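Local coordinates for fibronectin type III domain-containing protein (Simiduia agarivorans, PDB 6P2K), which probably hydrolyses xyloglucan-type beta-glucans as a family 74 glycoside hydrolase, its catalytic part built from seven-bladed beta-propellers, at residues V270-T275 with A336-V341; S278-L283 with E294-W299. One frame throughout, in Å; residues are numbered along the deposited sequence.

Contact 1: V270-T275 with A336-V341; sequences VDPRST and AHYTPV
Asp-271 lays its CB over one face of the Tyr-338 ring, a CH-pi contact 3.7 Å from CB to the ring centroid, and its carboxylate runs on above the same ring with the two planes only 16° apart. The second flat group, the Arg-273 guanidinium, has Val-341 CG1 over the centre of one face and, at its edge and in its plane, Asp-271 OD1. These groups join two neighbouring blades of a beta-propeller: 270-275 is the turn between the first two strands of one four-stranded blade, and 336-341 carries the short first strand of the next blade and the loop after it. Residues Asp-271 to Ser-274 form a type I beta turn, reinforced by an Asx turn in which OD1 of Asp-271 accepts from Arg-273 N at 2.9 Å. The same OD1 is met by Arg-273 NH1 on its syn side, near the carboxylate plane and on the other side of it from Arg-273 N, at 3.0 Å, as a salt bridge, while OD2 pairs with Arg-347. CG of Asp-271 lies anti to its own N (chi1 -174°), which keeps the carboxylate above the ring. Arg-273 stretches out from CG to NE and reaches across to Thr-339, where NH1 and NH2 close end-on upon a single carbonyl; NH1 makes the straighter bond, 2.9 Å to Thr-339 O. Held by this carbonyl and by Asp-271, the guanidinium has little freedom to rotate. Pro-272 packs against both Tyr-338 and Val-341, its CD 4.0 Å from Tyr-338 CB and its CG against Val-341 CG1. Beyond the ring, Tyr-338 OH bonds to Glu-294. NH2 of Arg-273 adds two weak bonds, one to Thr-339 OG1, which also bonds to Ala-346 and Gly-348, and the other to Pro-340 O at 3.0 Å.

Contact 2: S278-L283 with E294-W299; sequences SHKVLL and EGTFNW
Lys-280 starts with CG beside its backbone N (chi1 -60°) and bends at chi2 (-83°), a course that carries NZ alongside Thr-296 to bond OG1 at 3.0 Å. On the same face of the sheet Ser-278 OG donates to Asn-298 OD1 at 2.6 Å, nearly along the C=O axis, and Glu-294 sets OE2 3.6 Å from Lys-280 CB. One water lies within hydrogen-bonding distance of both Lys-280 NZ and Glu-294 OE1, spanning opposite charges that do not touch directly; OE1 also bonds Tyr-369, and OE2 forms a salt bridge with Arg-347. With an alanine here in place of Lys-280, Thr-296 OG1 and this water would probably lose their amine partner, and a gap is likely to open beside the Glu-294 carboxylate. The two segments are the middle strands of a four-stranded antiparallel propeller blade, paired as a beta hairpin. His-279 with Phe-297 and Val-281 with Gly-295 are its hydrogen-bonded pairs, the shortest of their backbone bonds running from Gly-295 N to Val-281 O at 2.7 Å. On their face, Val-281 CG2 meets the Phe-297 ring obliquely, 3.7 Å from CD1. The Phe-297 ring also meets Phe-308 and Trp-310 of the outermost strand. Further along, the His-279 and Trp-299 rings lie with planes at 32°, and Tyr-224 OH of the preceding blade bonds both His-279 ND1 and Trp-299 NE1.

From the N terminus, the chain leaves strand 265-270 and makes the turn 270-275, then runs up strand 278-285 and back along 292-300. Contact 2 closes this short hairpin, its segments 11 residues apart at their nearest ends. Strand 304-314 completes the blade, and only when the chain enters the next blade at 336-341 does contact 1 close the larger loop, so that contact 2 is nested inside it. Contact 2 thus holds one blade together internally, whereas contact 1 ties that blade to its successor. Their centres lie 11 Å apart and they touch: Asp-271 N pairs with Lys-280 O, and Tyr-338 CE2 packs on Leu-282 CB.

Contact 1: V270-T275 with A336-V341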
ATOM      1  N   VAL B 270      47.672   9.237 -35.286  1.00 37.42           N
ATOM      2  CA  VAL B 270      48.245  10.511 -34.872  1.00 39.45           C
ATOM      3  C   VAL B 270      47.313  11.635 -35.304  1.00 38.86           C
ATOM      4  O   VAL B 270      46.845  11.662 -36.448  1.00 37.30           O
ATOM      5  CB  VAL B 270      49.649  10.705 -35.464  1.00 44.65           C
ATOM      6  CG1 VAL B 270      50.267  11.996 -34.947  1.00 45.36           C
ATOM      7  CG2 VAL B 270      50.533   9.516 -35.133  1.00 46.39           C
ATOM      8  N   ASP B 271      47.043  12.555 -34.386  1.00 36.60           N
ATOM      9  CA  ASP B 271      46.278  13.757 -34.687  1.00 37.83           C
ATOM     10  C   ASP B 271      46.942  14.508 -35.836  1.00 41.62           C
ATOM     11  O   ASP B 271      48.123  14.875 -35.722  1.00 42.91           O
ATOM     12  CB  ASP B 271      46.192  14.635 -33.433  1.00 37.32           C
ATOM     13  CG  ASP B 271      45.276  15.847 -33.602  1.00 38.89           C
ATOM     14  OD1 ASP B 271      44.818  16.130 -34.729  1.00 37.86           O
ATOM     15  OD2 ASP B 271      45.012  16.526 -32.587  1.00 38.78           O
ATOM     16  N   PRO B 272      46.244  14.748 -36.951  1.00 42.35           N
ATOM     17  CA  PRO B 272      46.858  15.512 -38.049  1.00 43.86           C
ATOM     18  C   PRO B 272      47.256  16.918 -37.648  1.00 44.59           C
ATOM     19  O   PRO B 272      47.978  17.577 -38.407  1.00 48.92           O
ATOM     20  CB  PRO B 272      45.765  15.525 -39.127  1.00 39.34           C
ATOM     21  CG  PRO B 272      44.493  15.300 -38.377  1.00 41.02           C
ATOM     22  CD  PRO B 272      44.853  14.371 -37.255  1.00 38.92           C
ATOM     23  N   ARG B 273      46.809  17.394 -36.486  1.00 42.66           N
ATOM     24  CA  ARG B 273      47.223  18.691 -35.976  1.00 45.34           C
ATOM     25  C   ARG B 273      48.626  18.666 -35.382  1.00 46.34           C
ATOM     26  O   ARG B 273      49.244  19.728 -35.243  1.00 46.28           O
ATOM     27  CB  ARG B 273      46.221  19.174 -34.925  1.00 43.51           C
ATOM     28  CG  ARG B 273      44.862  19.529 -35.507  1.00 44.15           C
ATOM     29  CD  ARG B 273      43.736  19.338 -34.504  1.00 43.97           C
ATOM     30  NE  ARG B 273      42.425  19.504 -35.130  1.00 47.03           N
ATOM     31  CZ  ARG B 273      41.777  18.546 -35.788  1.00 47.99           C
ATOM     32  NH1 ARG B 273      42.308  17.337 -35.905  1.00 33.85           N
ATOM     33  NH2 ARG B 273      40.592  18.796 -36.327  1.00 48.22           N
ATOM     34  N   SER B 274      49.142  17.485 -35.034  1.00 44.75           N
ATOM     35  CA  SER B 274      50.468  17.361 -34.424  1.00 45.21           C
ATOM     36  C   SER B 274      51.541  17.461 -35.508  1.00 49.34           C
ATOM     37  O   SER B 274      52.206  16.491 -35.876  1.00 50.40           O
ATOM     38  CB  SER B 274      50.578  16.056 -33.647  1.00 43.76           C
ATOM     39  OG  SER B 274      49.532  15.942 -32.699  1.00 45.69           O
ATOM     40  N   THR B 275      51.711  18.681 -36.013  1.00 52.64           N
ATOM     41  CA  THR B 275      52.651  18.950 -37.093  1.00 53.03           C
ATOM     42  C   THR B 275      54.078  19.187 -36.611  1.00 61.56           C
ATOM     43  O   THR B 275      54.993  19.233 -37.439  1.00 58.62           O
ATOM     44  CB  THR B 275      52.189  20.163 -37.903  1.00 54.11           C
ATOM     45  OG1 THR B 275      51.944  21.261 -37.014  1.00 54.13           O
ATOM     46  CG2 THR B 275      50.912  19.838 -38.659  1.00 51.90           C
ATOM     47  N   ALA B 336      38.503   4.551 -33.629  1.00 25.74           N
ATOM     48  CA  ALA B 336      38.592   5.897 -33.080  1.00 28.08           C
ATOM     49  C   ALA B 336      39.403   6.758 -34.033  1.00 29.29           C
ATOM     50  O   ALA B 336      40.538   6.408 -34.370  1.00 33.94           O
ATOM     51  CB  ALA B 336      39.233   5.883 -31.689  1.00 21.61           C
ATOM     52  N   HIS B 337      38.828   7.880 -34.456  1.00 28.21           N
ATOM     53  CA  HIS B 337      39.469   8.764 -35.416  1.00 30.14           C
ATOM     54  C   HIS B 337      39.359  10.211 -34.968  1.00 31.59           C
ATOM     55  O   HIS B 337      38.317  10.639 -34.462  1.00 33.22           O
ATOM     56  CB  HIS B 337      38.847   8.619 -36.807  1.00 26.31           C
ATOM     57  CG  HIS B 337      38.975   7.244 -37.380  1.00 31.55           C
ATOM     58  ND1 HIS B 337      40.176   6.729 -37.819  1.00 33.10           N
ATOM     59  CD2 HIS B 337      38.051   6.277 -37.590  1.00 30.70           C
ATOM     60  CE1 HIS B 337      39.986   5.503 -38.273  1.00 34.42           C
ATOM     61  NE2 HIS B 337      38.706   5.204 -38.143  1.00 33.56           N
ATOM     62  N   TYR B 338      40.445  10.955 -35.156  1.00 28.68           N
ATOM     63  CA  TYR B 338      40.390  12.403 -35.042  1.00 27.72           C
ATOM     64  C   TYR B 338      39.647  12.988 -36.238  1.00 27.64           C
ATOM     65  O   TYR B 338      39.598  12.391 -37.317  1.00 27.65           O
ATOM     66  CB  TYR B 338      41.800  12.988 -34.983  1.00 30.29           C
ATOM     67  CG  TYR B 338      42.587  12.672 -33.730  1.00 32.93           C
ATOM     68  CD1 TYR B 338      42.256  13.244 -32.508  1.00 33.59           C
ATOM     69  CD2 TYR B 338      43.677  11.813 -33.775  1.00 35.02           C
ATOM     70  CE1 TYR B 338      42.988  12.966 -31.367  1.00 34.58           C
ATOM     71  CE2 TYR B 338      44.419  11.534 -32.640  1.00 35.33           C
ATOM     72  CZ  TYR B 338      44.067  12.112 -31.439  1.00 35.57           C
ATOM     73  OH  TYR B 338      44.796  11.837 -30.306  1.00 34.38           O
ATOM     74  N   THR B 339      39.067  14.170 -36.044  1.00 27.82           N
ATOM     75  CA  THR B 339      38.445  14.860 -37.159  1.00 28.36           C
ATOM     76  C   THR B 339      39.520  15.461 -38.066  1.00 31.35           C
ATOM     77  O   THR B 339      40.618  15.791 -37.609  1.00 34.64           O
ATOM     78  CB  THR B 339      37.504  15.963 -36.672  1.00 29.86           C
ATOM     79  OG1 THR B 339      38.227  16.897 -35.858  1.00 29.30           O
ATOM     80  CG2 THR B 339      36.344  15.378 -35.877  1.00 27.54           C
ATOM     81  N   PRO B 340      39.234  15.594 -39.361  1.00 29.81           N
ATOM     82  CA  PRO B 340      40.184  16.259 -40.258  1.00 32.96           C
ATOM     83  C   PRO B 340      40.393  17.712 -39.861  1.00 37.01           C
ATOM     84  O   PRO B 340      39.613  18.303 -39.109  1.00 38.31           O
ATOM     85  CB  PRO B 340      39.516  16.153 -41.635  1.00 30.70           C
ATOM     86  CG  PRO B 340      38.526  15.037 -41.506  1.00 27.75           C
ATOM     87  CD  PRO B 340      38.071  15.046 -40.081  1.00 27.07           C
ATOM     88  N   VAL B 341      41.475  18.291 -40.383  1.00 36.08           N
ATOM     89  CA  VAL B 341      41.746  19.712 -40.187  1.00 39.05           C
ATOM     90  C   VAL B 341      41.163  20.569 -41.299  1.00 41.47           C
ATOM     91  O   VAL B 341      41.075  21.799 -41.142  1.00 42.23           O
ATOM     92  CB  VAL B 341      43.262  19.965 -40.077  1.00 41.49           C
ATOM     93  CG1 VAL B 341      43.841  19.192 -38.910  1.00 39.10           C
ATOM     94  CG2 VAL B 341      43.954  19.558 -41.362  1.00 42.71           C
TER

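Contact 2: S278-L283 with E294-W299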
ATOM      1  N   SER B 278      55.591  17.307 -30.868  1.00 60.28           N
ATOM      2  CA  SER B 278      54.704  16.762 -29.845  1.00 56.85           C
ATOM      3  C   SER B 278      53.504  16.130 -30.535  1.00 52.05           C
ATOM      4  O   SER B 278      52.773  16.813 -31.261  1.00 51.63           O
ATOM      5  CB  SER B 278      54.257  17.845 -28.865  1.00 59.07           C
ATOM      6  OG  SER B 278      53.494  17.283 -27.810  1.00 60.96           O
ATOM      7  N   HIS B 279      53.305  14.835 -30.310  1.00 47.07           N
ATOM      8  CA  HIS B 279      52.284  14.062 -31.004  1.00 43.84           C
ATOM      9  C   HIS B 279      51.198  13.623 -30.034  1.00 45.78           C
ATOM     10  O   HIS B 279      51.493  13.138 -28.936  1.00 45.85           O
ATOM     11  CB  HIS B 279      52.892  12.834 -31.682  1.00 44.69           C
ATOM     12  CG  HIS B 279      54.126  13.131 -32.472  1.00 48.80           C
ATOM     13  ND1 HIS B 279      55.059  12.166 -32.782  1.00 51.02           N
ATOM     14  CD2 HIS B 279      54.577  14.282 -33.023  1.00 50.62           C
ATOM     15  CE1 HIS B 279      56.036  12.712 -33.483  1.00 52.46           C
ATOM     16  NE2 HIS B 279      55.768  13.994 -33.645  1.00 54.18           N
ATOM     17  N   LYS B 280      49.947  13.789 -30.446  1.00 42.84           N
ATOM     18  CA  LYS B 280      48.812  13.174 -29.777  1.00 38.97           C
ATOM     19  C   LYS B 280      48.451  11.905 -30.536  1.00 39.36           C
ATOM     20  O   LYS B 280      48.253  11.943 -31.756  1.00 37.70           O
ATOM     21  CB  LYS B 280      47.620  14.130 -29.722  1.00 39.76           C
ATOM     22  CG  LYS B 280      47.894  15.432 -28.984  1.00 43.38           C
ATOM     23  CD  LYS B 280      47.745  15.267 -27.480  1.00 43.70           C
ATOM     24  CE  LYS B 280      48.123  16.549 -26.749  1.00 45.40           C
ATOM     25  NZ  LYS B 280      47.846  16.462 -25.286  1.00 45.41           N
ATOM     26  N   VAL B 281      48.386  10.783 -29.821  1.00 38.54           N
ATOM     27  CA  VAL B 281      48.123   9.479 -30.419  1.00 34.15           C
ATOM     28  C   VAL B 281      46.847   8.911 -29.811  1.00 35.74           C
ATOM     29  O   VAL B 281      46.696   8.887 -28.585  1.00 31.07           O
ATOM     30  CB  VAL B 281      49.301   8.511 -30.218  1.00 35.70           C
ATOM     31  CG1 VAL B 281      49.064   7.225 -30.992  1.00 35.46           C
ATOM     32  CG2 VAL B 281      50.606   9.168 -30.648  1.00 38.32           C
ATOM     33  N   LEU B 282      45.944   8.451 -30.670  1.00 30.76           N
ATOM     34  CA  LEU B 282      44.656   7.902 -30.269  1.00 31.39           C
ATOM     35  C   LEU B 282      44.716   6.381 -30.330  1.00 34.97           C
ATOM     36  O   LEU B 282      45.188   5.819 -31.322  1.00 36.86           O
ATOM     37  CB  LEU B 282      43.553   8.431 -31.184  1.00 29.97           C
ATOM     38  CG  LEU B 282      42.092   8.286 -30.773  1.00 32.71           C
ATOM     39  CD1 LEU B 282      41.855   8.966 -29.438  1.00 25.37           C
ATOM     40  CD2 LEU B 282      41.215   8.896 -31.852  1.00 25.58           C
ATOM     41  N   LEU B 283      44.236   5.715 -29.278  1.00 32.37           N
ATOM     42  CA  LEU B 283      44.423   4.268 -29.177  1.00 32.88           C
ATOM     43  C   LEU B 283      43.219   3.621 -28.504  1.00 32.74           C
ATOM     44  O   LEU B 283      42.968   3.847 -27.315  1.00 30.07           O
ATOM     45  CB  LEU B 283      45.705   3.940 -28.419  1.00 31.20           C
ATOM     46  CG  LEU B 283      46.063   2.457 -28.351  1.00 32.64           C
ATOM     47  CD1 LEU B 283      46.386   1.909 -29.739  1.00 33.49           C
ATOM     48  CD2 LEU B 283      47.227   2.227 -27.394  1.00 32.94           C
ATOM     49  N   GLU B 294      44.276   8.650 -25.154  1.00 31.98           N
ATOM     50  CA  GLU B 294      45.059   9.600 -25.931  1.00 32.05           C
ATOM     51  C   GLU B 294      46.429   9.733 -25.283  1.00 33.31           C
ATOM     52  O   GLU B 294      46.529   9.992 -24.079  1.00 33.67           O
ATOM     53  CB  GLU B 294      44.379  10.967 -26.028  1.00 31.03           C
ATOM     54  CG  GLU B 294      45.197  11.982 -26.829  1.00 33.74           C
ATOM     55  CD  GLU B 294      44.425  13.246 -27.154  1.00 35.72           C
ATOM     56  OE1 GLU B 294      43.869  13.867 -26.223  1.00 35.77           O
ATOM     57  OE2 GLU B 294      44.374  13.618 -28.346  1.00 37.96           O
ATOM     58  N   GLY B 295      47.477   9.541 -26.073  1.00 32.92           N
ATOM     59  CA  GLY B 295      48.842   9.630 -25.594  1.00 36.42           C
ATOM     60  C   GLY B 295      49.529  10.871 -26.130  1.00 38.57           C
ATOM     61  O   GLY B 295      49.280  11.294 -27.260  1.00 41.02           O
ATOM     62  N   THR B 296      50.395  11.455 -25.308  1.00 37.32           N
ATOM     63  CA  THR B 296      51.176  12.624 -25.682  1.00 39.37           C
ATOM     64  C   THR B 296      52.647  12.240 -25.700  1.00 40.96           C
ATOM     65  O   THR B 296      53.164  11.711 -24.713  1.00 41.33           O
ATOM     66  CB  THR B 296      50.938  13.785 -24.712  1.00 40.45           C
ATOM     67  OG1 THR B 296      49.531  14.027 -24.597  1.00 39.82           O
ATOM     68  CG2 THR B 296      51.624  15.049 -25.210  1.00 42.62           C
ATOM     69  N   PHE B 297      53.313  12.494 -26.823  1.00 42.80           N
ATOM     70  CA  PHE B 297      54.718  12.147 -27.006  1.00 53.82           C
ATOM     71  C   PHE B 297      55.493  13.410 -27.345  1.00 56.30           C
ATOM     72  O   PHE B 297      55.258  14.024 -28.391  1.00 48.33           O
ATOM     73  CB  PHE B 297      54.891  11.094 -28.104  1.00 45.90           C
ATOM     74  CG  PHE B 297      54.289   9.760 -27.764  1.00 52.09           C
ATOM     75  CD1 PHE B 297      52.918   9.564 -27.838  1.00 51.18           C
ATOM     76  CD2 PHE B 297      55.090   8.703 -27.372  1.00 45.20           C
ATOM     77  CE1 PHE B 297      52.358   8.342 -27.523  1.00 39.83           C
ATOM     78  CE2 PHE B 297      54.536   7.476 -27.058  1.00 43.71           C
ATOM     79  CZ  PHE B 297      53.165   7.296 -27.135  1.00 41.02           C
ATOM     80  N   ASN B 298      56.413  13.795 -26.465  1.00 49.68           N
ATOM     81  CA  ASN B 298      57.206  15.008 -26.627  1.00 59.02           C
ATOM     82  C   ASN B 298      58.615  14.609 -27.055  1.00 63.97           C
ATOM     83  O   ASN B 298      59.426  14.167 -26.234  1.00 62.75           O
ATOM     84  CB  ASN B 298      57.210  15.823 -25.338  1.00 58.56           C
ATOM     85  CG  ASN B 298      55.821  16.300 -24.951  1.00 57.88           C
ATOM     86  OD1 ASN B 298      55.065  16.781 -25.794  1.00 60.19           O
ATOM     87  ND2 ASN B 298      55.480  16.173 -23.674  1.00 56.41           N
ATOM     88  N   TRP B 299      58.891  14.763 -28.346  1.00 67.71           N
ATOM     89  CA  TRP B 299      60.196  14.490 -28.922  1.00 71.11           C
ATOM     90  C   TRP B 299      61.019  15.764 -28.962  1.00 75.00           C
ATOM     91  O   TRP B 299      60.486  16.873 -29.053  1.00 72.37           O
ATOM     92  CB  TRP B 299      60.057  13.926 -30.337  1.00 60.51           C
ATOM     93  CG  TRP B 299      59.304  12.649 -30.377  1.00 63.14           C
ATOM     94  CD1 TRP B 299      57.949  12.497 -30.358  1.00 59.60           C
ATOM     95  CD2 TRP B 299      59.857  11.330 -30.434  1.00 58.70           C
ATOM     96  NE1 TRP B 299      57.623  11.163 -30.402  1.00 54.43           N
ATOM     97  CE2 TRP B 299      58.777  10.426 -30.452  1.00 55.69           C
ATOM     98  CE3 TRP B 299      61.159  10.826 -30.475  1.00 61.83           C
ATOM     99  CZ2 TRP B 299      58.960   9.047 -30.501  1.00 55.73           C
ATOM    100  CZ3 TRP B 299      61.339   9.456 -30.529  1.00 61.87           C
ATOM    101  CH2 TRP B 299      60.245   8.582 -30.544  1.00 60.82           C
TER
HETATM  102  O   HOH W   1      45.592  14.449 -24.113  1.00 53.72           O